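PDB 3CK2: conserved uncharacterized protein (predicted phosphoesterase COG0622) from Streptococcus pneumoniae, which is of unconfirmed function but is probably a metal-dependent phosphoesterase of the calcineurin-like superfamily, holding two manganese ions in its predicted active site. Local coordinates for residues 35-47 against 53-67. Numbering follows the deposited sequence.
Sequences AVFHNGDSELRPD and GIRVVKGNMDFYAGY. With MN (manganese (II) ion), chain B.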
ATOM      1  N   ALA A  35       4.214  -5.902   8.683  1.00 21.54           N
ATOM      2  CA  ALA A  35       4.081  -4.454   8.565  1.00 21.01           C
ATOM      3  C   ALA A  35       2.704  -4.127   8.035  1.00 21.41           C
ATOM      4  O   ALA A  35       2.097  -4.930   7.329  1.00 20.78           O
ATOM      5  CB  ALA A  35       5.174  -3.872   7.636  1.00 20.42           C
ATOM      6  N   VAL A  36       2.216  -2.932   8.411  1.00 22.18           N
ATOM      7  CA  VAL A  36       0.971  -2.385   7.939  1.00 22.23           C
ATOM      8  C   VAL A  36       1.268  -1.033   7.330  1.00 22.67           C
ATOM      9  O   VAL A  36       1.887  -0.198   7.976  1.00 23.58           O
ATOM     10  CB  VAL A  36      -0.107  -2.299   9.067  1.00 23.14           C
ATOM     11  CG1 VAL A  36      -1.432  -1.688   8.522  1.00 19.19           C
ATOM     12  CG2 VAL A  36      -0.362  -3.682   9.659  1.00 22.66           C
ATOM     13  N   PHE A  37       0.803  -0.812   6.090  1.00 22.57           N
ATOM     14  CA  PHE A  37       1.071   0.444   5.343  1.00 22.41           C
ATOM     15  C   PHE A  37      -0.179   1.227   4.959  1.00 22.02           C
ATOM     16  O   PHE A  37      -1.185   0.649   4.555  1.00 22.63           O
ATOM     17  CB  PHE A  37       1.822   0.142   4.035  1.00 22.07           C
ATOM     18  CG  PHE A  37       3.116  -0.524   4.244  1.00 22.05           C
ATOM     19  CD1 PHE A  37       4.267   0.222   4.351  1.00 20.68           C
ATOM     20  CD2 PHE A  37       3.188  -1.906   4.363  1.00 21.41           C
ATOM     21  CE1 PHE A  37       5.477  -0.376   4.555  1.00 21.64           C
ATOM     22  CE2 PHE A  37       4.410  -2.516   4.588  1.00 24.08           C
ATOM     23  CZ  PHE A  37       5.563  -1.736   4.685  1.00 22.76           C
ATOM     24  N   HIS A  38      -0.082   2.546   4.995  1.00 21.60           N
ATOM     25  CA  HIS A  38      -1.162   3.402   4.509  1.00 21.33           C
ATOM     26  C   HIS A  38      -0.513   4.371   3.547  1.00 21.36           C
ATOM     27  O   HIS A  38       0.436   5.016   3.907  1.00 22.38           O
ATOM     28  CB  HIS A  38      -1.859   4.109   5.669  1.00 21.07           C
ATOM     29  CG  HIS A  38      -3.103   4.829   5.287  1.00 19.92           C
ATOM     30  ND1 HIS A  38      -3.129   5.825   4.334  1.00 19.72           N
ATOM     31  CD2 HIS A  38      -4.363   4.733   5.765  1.00 20.88           C
ATOM     32  CE1 HIS A  38      -4.363   6.277   4.218  1.00 22.71           C
ATOM     33  NE2 HIS A  38      -5.139   5.617   5.062  1.00 20.52           N
ATOM     34  N   ASN A  39      -0.997   4.446   2.311  1.00 21.36           N
ATOM     35  CA  ASN A  39      -0.302   5.185   1.256  1.00 21.19           C
ATOM     36  C   ASN A  39      -0.827   6.618   1.045  1.00 21.32           C
ATOM     37  O   ASN A  39      -0.548   7.260   0.030  1.00 20.41           O
ATOM     38  CB  ASN A  39      -0.343   4.382  -0.050  1.00 21.21           C
ATOM     39  CG  ASN A  39       0.276   2.998   0.081  1.00 20.99           C
ATOM     40  OD1 ASN A  39       1.076   2.751   0.995  1.00 22.40           O
ATOM     41  ND2 ASN A  39      -0.082   2.080  -0.856  1.00 17.29           N
ATOM     42  N   GLY A  40      -1.595   7.090   2.025  1.00 22.01           N
ATOM     43  CA  GLY A  40      -1.981   8.481   2.136  1.00 21.63           C
ATOM     44  C   GLY A  40      -3.414   8.814   1.776  1.00 21.87           C
ATOM     45  O   GLY A  40      -4.234   7.961   1.409  1.00 22.05           O
ATOM     46  N   ASP A  41      -3.684  10.109   1.860  1.00 22.59           N
ATOM     47  CA  ASP A  41      -5.027  10.686   1.751  1.00 21.98           C
ATOM     48  C   ASP A  41      -5.937  10.096   2.820  1.00 22.00           C
ATOM     49  O   ASP A  41      -7.039   9.654   2.538  1.00 23.46           O
ATOM     50  CB  ASP A  41      -5.574  10.462   0.356  1.00 21.71           C
ATOM     51  CG  ASP A  41      -5.277  11.576  -0.583  1.00 19.48           C
ATOM     52  OD1 ASP A  41      -4.516  12.480  -0.234  1.00 15.09           O
ATOM     53  OD2 ASP A  41      -5.850  11.520  -1.704  1.00 20.59           O
ATOM     54  N   SER A  42      -5.453  10.066   4.053  1.00 21.83           N
ATOM     55  CA  SER A  42      -6.270   9.649   5.201  1.00 21.71           C
ATOM     56  C   SER A  42      -7.145  10.780   5.718  1.00 21.71           C
ATOM     57  O   SER A  42      -8.249  10.544   6.240  1.00 21.24           O
ATOM     58  CB  SER A  42      -5.387   9.103   6.342  1.00 21.85           C
ATOM     59  OG  SER A  42      -4.475  10.046   6.812  1.00 20.67           O
ATOM     60  N   GLU A  43      -6.622  12.002   5.588  1.00 21.65           N
ATOM     61  CA  GLU A  43      -7.239  13.230   6.109  1.00 21.99           C
ATOM     62  C   GLU A  43      -7.253  13.273   7.645  1.00 22.03           C
ATOM     63  O   GLU A  43      -7.983  14.051   8.237  1.00 21.72           O
ATOM     64  CB  GLU A  43      -8.618  13.462   5.518  1.00 21.26           C
ATOM     65  CG  GLU A  43      -8.639  13.539   3.979  1.00 21.85           C
ATOM     66  CD  GLU A  43     -10.059  13.795   3.465  1.00 24.01           C
ATOM     67  OE1 GLU A  43     -10.896  14.251   4.266  1.00 28.27           O
ATOM     68  OE2 GLU A  43     -10.364  13.513   2.285  1.00 29.17           O
ATOM     69  N   LEU A  44      -6.385  12.453   8.253  1.00 22.54           N
ATOM     70  CA  LEU A  44      -6.179  12.372   9.688  1.00 22.37           C
ATOM     71  C   LEU A  44      -4.913  13.138  10.054  1.00 22.27           C
ATOM     72  O   LEU A  44      -4.085  13.447   9.192  1.00 21.63           O
ATOM     73  CB  LEU A  44      -6.068  10.892  10.149  1.00 21.99           C
ATOM     74  CG  LEU A  44      -7.194   9.923   9.777  1.00 22.95           C
ATOM     75  CD1 LEU A  44      -6.948   8.520  10.386  1.00 23.95           C
ATOM     76  CD2 LEU A  44      -8.602  10.463  10.134  1.00 21.31           C
ATOM     77  N   ARG A  45      -4.798  13.441  11.341  1.00 23.58           N
ATOM     78  CA  ARG A  45      -3.588  14.003  11.924  1.00 25.01           C
ATOM     79  C   ARG A  45      -2.457  12.986  12.027  1.00 25.25           C
ATOM     80  O   ARG A  45      -2.712  11.819  12.336  1.00 24.35           O
ATOM     81  CB  ARG A  45      -3.902  14.545  13.292  1.00 25.60           C
ATOM     82  CG  ARG A  45      -4.712  15.796  13.198  1.00 27.67           C
ATOM     83  CD  ARG A  45      -5.494  16.057  14.443  1.00 30.43           C
ATOM     84  NE  ARG A  45      -4.634  16.388  15.566  1.00 32.65           N
ATOM     85  CZ  ARG A  45      -3.990  17.540  15.705  1.00 32.39           C
ATOM     86  NH1 ARG A  45      -4.054  18.484  14.771  1.00 33.64           N
ATOM     87  NH2 ARG A  45      -3.263  17.729  16.786  1.00 33.32           N
ATOM     88  N   PRO A  46      -1.221  13.405  11.659  1.00 26.10           N
ATOM     89  CA  PRO A  46      -0.011  12.559  11.771  1.00 26.05           C
ATOM     90  C   PRO A  46       0.302  12.101  13.188  1.00 25.22           C
ATOM     91  O   PRO A  46       0.887  11.064  13.361  1.00 25.07           O
ATOM     92  CB  PRO A  46       1.127  13.455  11.250  1.00 26.34           C
ATOM     93  CG  PRO A  46       0.470  14.528  10.479  1.00 27.55           C
ATOM     94  CD  PRO A  46      -0.938  14.690  10.997  1.00 26.61           C
ATOM     95  N   ASP A  47      -0.125  12.863  14.175  1.00 25.11           N
ATOM     96  CA  ASP A  47       0.019  12.461  15.570  1.00 25.67           C
ATOM     97  C   ASP A  47      -1.141  11.612  16.087  1.00 25.23           C
ATOM     98  O   ASP A  47      -1.162  11.286  17.253  1.00 25.14           O
ATOM     99  CB  ASP A  47       0.224  13.688  16.476  1.00 25.90           C
ATOM    100  CG  ASP A  47      -0.981  14.608  16.515  1.00 28.39           C
ATOM    101  OD1 ASP A  47      -2.072  14.264  15.980  1.00 30.54           O
ATOM    102  OD2 ASP A  47      -0.836  15.685  17.117  1.00 31.42           O
ATOM    103  N   GLY A  53       2.050   1.447  14.834  1.00 22.88           N
ATOM    104  CA  GLY A  53       2.211   0.185  14.113  1.00 23.02           C
ATOM    105  C   GLY A  53       2.117   0.288  12.583  1.00 23.19           C
ATOM    106  O   GLY A  53       2.390  -0.705  11.880  1.00 23.11           O
ATOM    107  N   ILE A  54       1.768   1.479  12.065  1.00 22.55           N
ATOM    108  CA  ILE A  54       1.498   1.670  10.638  1.00 22.46           C
ATOM    109  C   ILE A  54       2.537   2.573   9.978  1.00 22.78           C
ATOM    110  O   ILE A  54       2.902   3.585  10.554  1.00 23.36           O
ATOM    111  CB  ILE A  54       0.076   2.283  10.391  1.00 22.24           C
ATOM    112  CG1 ILE A  54      -1.019   1.380  10.979  1.00 20.38           C
ATOM    113  CG2 ILE A  54      -0.149   2.524   8.887  1.00 21.02           C
ATOM    114  CD1 ILE A  54      -2.400   1.984  10.866  1.00 21.29           C
ATOM    115  N   ARG A  55       2.989   2.211   8.768  1.00 22.56           N
ATOM    116  CA  ARG A  55       3.857   3.086   7.977  1.00 22.37           C
ATOM    117  C   ARG A  55       3.031   3.920   7.024  1.00 21.94           C
ATOM    118  O   ARG A  55       2.419   3.373   6.115  1.00 22.28           O
ATOM    119  CB  ARG A  55       4.892   2.287   7.178  1.00 22.49           C
ATOM    120  CG  ARG A  55       5.760   1.374   8.007  1.00 24.11           C
ATOM    121  CD  ARG A  55       6.816   2.172   8.728  1.00 27.10           C
ATOM    122  NE  ARG A  55       8.018   2.379   7.924  1.00 28.37           N
ATOM    123  CZ  ARG A  55       9.025   3.177   8.268  1.00 27.13           C
ATOM    124  NH1 ARG A  55       8.981   3.884   9.387  1.00 27.13           N
ATOM    125  NH2 ARG A  55      10.079   3.277   7.472  1.00 27.85           N
ATOM    126  N   VAL A  56       3.034   5.240   7.209  1.00 21.09           N
ATOM    127  CA  VAL A  56       2.105   6.145   6.460  1.00 20.86           C
ATOM    128  C   VAL A  56       2.843   7.283   5.751  1.00 20.33           C
ATOM    129  O   VAL A  56       3.789   7.873   6.271  1.00 19.72           O
ATOM    130  CB  VAL A  56       0.931   6.682   7.397  1.00 20.60           C
ATOM    131  CG1 VAL A  56       1.474   7.392   8.636  1.00 18.46           C
ATOM    132  CG2 VAL A  56      -0.101   7.550   6.627  1.00 19.98           C
ATOM    133  N   VAL A  57       2.415   7.560   4.533  1.00 21.33           N
ATOM    134  CA  VAL A  57       3.013   8.655   3.711  1.00 20.88           C
ATOM    135  C   VAL A  57       1.955   9.747   3.419  1.00 21.73           C
ATOM    136  O   VAL A  57       0.751   9.559   3.661  1.00 22.14           O
ATOM    137  CB  VAL A  57       3.685   8.120   2.408  1.00 20.27           C
ATOM    138  CG1 VAL A  57       4.951   7.361   2.782  1.00 16.07           C
ATOM    139  CG2 VAL A  57       2.682   7.266   1.593  1.00 18.17           C
ATOM    140  N   LYS A  58       2.430  10.895   2.942  1.00 21.82           N
ATOM    141  CA  LYS A  58       1.564  12.018   2.680  1.00 21.28           C
ATOM    142  C   LYS A  58       0.854  11.948   1.321  1.00 20.75           C
ATOM    143  O   LYS A  58       1.504  11.801   0.293  1.00 19.44           O
ATOM    144  CB  LYS A  58       2.357  13.315   2.725  1.00 21.04           C
ATOM    145  CG  LYS A  58       1.473  14.599   2.716  1.00 21.62           C
ATOM    146  CD  LYS A  58       2.323  15.805   2.208  1.00 21.86           C
ATOM    147  CE  LYS A  58       1.527  17.142   2.190  1.00 23.12           C
ATOM    148  NZ  LYS A  58       0.355  17.115   1.317  1.00 23.01           N
ATOM    149  N   GLY A  59      -0.470  12.131   1.353  1.00 19.88           N
ATOM    150  CA  GLY A  59      -1.259  12.330   0.154  1.00 19.80           C
ATOM    151  C   GLY A  59      -1.475  13.803  -0.158  1.00 19.40           C
ATOM    152  O   GLY A  59      -1.259  14.679   0.694  1.00 19.31           O
ATOM    153  N   ASN A  60      -1.916  14.103  -1.374  1.00 19.17           N
ATOM    154  CA  ASN A  60      -2.225  15.508  -1.698  1.00 18.76           C
ATOM    155  C   ASN A  60      -3.387  16.121  -0.878  1.00 18.07           C
ATOM    156  O   ASN A  60      -3.467  17.344  -0.755  1.00 18.90           O
ATOM    157  CB  ASN A  60      -2.465  15.699  -3.191  1.00 19.28           C
ATOM    158  CG  ASN A  60      -3.646  14.901  -3.719  1.00 19.26           C
ATOM    159  OD1 ASN A  60      -3.691  13.690  -3.544  1.00 22.27           O
ATOM    160  ND2 ASN A  60      -4.574  15.571  -4.425  1.00 15.35           N
HETATM  161  N   MSE A  61      -4.259  15.271  -0.331  1.00 17.43           N
HETATM  162  CA  MSE A  61      -5.414  15.689   0.471  1.00 17.62           C
HETATM  163  C   MSE A  61      -5.115  15.586   1.973  1.00 16.99           C
HETATM  164  O   MSE A  61      -6.019  15.679   2.784  1.00 17.68           O
HETATM  165  CB  MSE A  61      -6.684  14.851   0.132  1.00 17.31           C
HETATM  166  CG  MSE A  61      -7.214  15.036  -1.277  1.00 18.15           C
HETATM  167 SE   MSE A  61      -7.514  16.908  -1.754  0.70 19.25          SE
HETATM  168  CE  MSE A  61      -8.246  16.775  -3.537  1.00 17.62           C
ATOM    169  N   ASP A  62      -3.841  15.413   2.316  1.00 17.17           N
ATOM    170  CA  ASP A  62      -3.333  15.497   3.672  1.00 17.17           C
ATOM    171  C   ASP A  62      -2.673  16.857   3.832  1.00 16.53           C
ATOM    172  O   ASP A  62      -1.663  17.135   3.173  1.00 18.05           O
ATOM    173  CB  ASP A  62      -2.297  14.379   3.952  1.00 16.91           C
ATOM    174  CG  ASP A  62      -2.926  13.001   4.029  1.00 16.96           C
ATOM    175  OD1 ASP A  62      -4.047  12.917   4.537  1.00 15.51           O
ATOM    176  OD2 ASP A  62      -2.293  12.005   3.619  1.00 15.57           O
ATOM    177  N   PHE A  63      -3.246  17.712   4.671  1.00 15.80           N
ATOM    178  CA  PHE A  63      -2.829  19.110   4.721  1.00 15.89           C
ATOM    179  C   PHE A  63      -1.940  19.434   5.913  1.00 16.19           C
ATOM    180  O   PHE A  63      -1.158  20.359   5.840  1.00 17.14           O
ATOM    181  CB  PHE A  63      -4.034  20.039   4.637  1.00 16.00           C
ATOM    182  CG  PHE A  63      -4.798  19.895   3.344  1.00 15.75           C
ATOM    183  CD1 PHE A  63      -4.187  20.163   2.131  1.00 17.16           C
ATOM    184  CD2 PHE A  63      -6.106  19.470   3.330  1.00 15.85           C
ATOM    185  CE1 PHE A  63      -4.886  20.023   0.929  1.00 16.80           C
ATOM    186  CE2 PHE A  63      -6.805  19.338   2.113  1.00 15.35           C
ATOM    187  CZ  PHE A  63      -6.192  19.601   0.935  1.00 14.50           C
ATOM    188  N   TYR A  64      -2.037  18.620   6.966  1.00 16.38           N
ATOM    189  CA  TYR A  64      -1.210  18.730   8.138  1.00 16.52           C
ATOM    190  C   TYR A  64       0.232  18.365   7.815  1.00 16.31           C
ATOM    191  O   TYR A  64       0.529  17.355   7.080  1.00 16.94           O
ATOM    192  CB  TYR A  64      -1.666  17.789   9.267  1.00 16.89           C
ATOM    193  CG  TYR A  64      -3.132  17.745   9.611  1.00 16.63           C
ATOM    194  CD1 TYR A  64      -3.707  18.708  10.406  1.00 16.96           C
ATOM    195  CD2 TYR A  64      -3.916  16.668   9.217  1.00 17.39           C
ATOM    196  CE1 TYR A  64      -5.035  18.651  10.758  1.00 17.16           C
ATOM    197  CE2 TYR A  64      -5.260  16.593   9.570  1.00 17.36           C
ATOM    198  CZ  TYR A  64      -5.809  17.589  10.338  1.00 18.10           C
ATOM    199  OH  TYR A  64      -7.144  17.517  10.694  1.00 18.83           O
ATOM    200  N   ALA A  65       1.121  19.163   8.406  1.00 15.22           N
ATOM    201  CA  ALA A  65       2.555  18.890   8.426  1.00 14.76           C
ATOM    202  C   ALA A  65       2.820  17.598   9.210  1.00 14.53           C
ATOM    203  O   ALA A  65       2.120  17.276  10.193  1.00 14.94           O
ATOM    204  CB  ALA A  65       3.319  20.089   9.056  1.00 13.52           C
ATOM    205  N   GLY A  66       3.828  16.850   8.767  1.00 14.24           N
ATOM    206  CA  GLY A  66       4.348  15.729   9.529  1.00 14.32           C
ATOM    207  C   GLY A  66       4.297  14.364   8.876  1.00 14.72           C
ATOM    208  O   GLY A  66       4.754  13.391   9.471  1.00 14.48           O
ATOM    209  N   TYR A  67       3.710  14.260   7.687  1.00 14.99           N
ATOM    210  CA  TYR A  67       3.768  13.015   6.955  1.00 15.40           C
ATOM    211  C   TYR A  67       4.947  13.088   6.002  1.00 15.77           C
ATOM    212  O   TYR A  67       5.143  14.123   5.351  1.00 16.29           O
ATOM    213  CB  TYR A  67       2.485  12.744   6.156  1.00 14.92           C
ATOM    214  CG  TYR A  67       1.262  12.381   6.963  1.00 14.18           C
ATOM    215  CD1 TYR A  67       1.191  11.189   7.666  1.00 15.10           C
ATOM    216  CD2 TYR A  67       0.126  13.212   6.948  1.00 15.92           C
ATOM    217  CE1 TYR A  67       0.032  10.842   8.391  1.00 15.21           C
ATOM    218  CE2 TYR A  67      -1.029  12.885   7.643  1.00 15.69           C
ATOM    219  CZ  TYR A  67      -1.078  11.693   8.369  1.00 15.11           C
ATOM    220  OH  TYR A  67      -2.229  11.377   9.036  1.00 11.86           O
TER
HETATM  221 MN    MN B 201      -7.351  10.193  -2.656  0.80 18.33          MN
HETATM  222  O   HOH W   1       4.299  -1.318   9.761  1.00 39.38           O
HETATM  223  O   HOH W   2      -2.242  10.081   5.382  1.00 20.93           O
HETATM  224  O   HOH W   3      -8.709  16.526   8.667  1.00 41.15           O
HETATM  225  O   HOH W   4      -4.320  14.595   6.684  1.00 27.37           O
HETATM  226  O   HOH W   5      -8.508  11.938  -3.356  1.00 18.54           O
HETATM  227  O   HOH W   6      -6.311  10.645  -4.542  1.00 20.43           O
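Asp62 and Asp41 knit together two metal-binding loops of the calcineurin-like phosphoesterase fold, GD (Gly40-Asp41) and GN (Gly59-Asn60), each following one of two neighbouring parallel strands, 54-56 being outermost. Strands 35-38 and 54-56 run 30° apart, joined by Arg55 N to Val36 O (2.8 Å) and His38 N to Arg55 O. On one face CB of Arg55 packs against CD1 of Phe37, and the bent arginine chain leads on to Thr73; on the other, Ile54 and Val56 flank CB of His38.

The tight part lies just beyond the strands. Asp62 OD2 accepts Asp41 N and Gly59 N from the same face of its carboxylate, and OD1 takes Glu43 N at 2.9 Å, nearly along the C-O axis. One buried carboxylate ties both loops together, a second shell behind the metals. Asp41 receives Met61 N on OD1, syn and 25° out of plane, leaving OD2 to bridge the two manganese ions. Asp14, His16, His115 and two waters complete one site; Asn60, His84 and His113 join Asp41 at the other.

Outward, the contact loosens into exposed chain. With CG anti to its carbonyl carbon, Arg45 lays that methylene over one face of Tyr64, 3.7 Å from CG to the ring centroid, while its guanidinium stands nearly perpendicular to the ring. Water bridges Glu43 O and Tyr64 OH. Further in, CG of Pro46 sits over the buried Tyr67 ring, and that tyrosine's OH donates to Leu44 O at 2.8 Å, from well above the carbonyl plane.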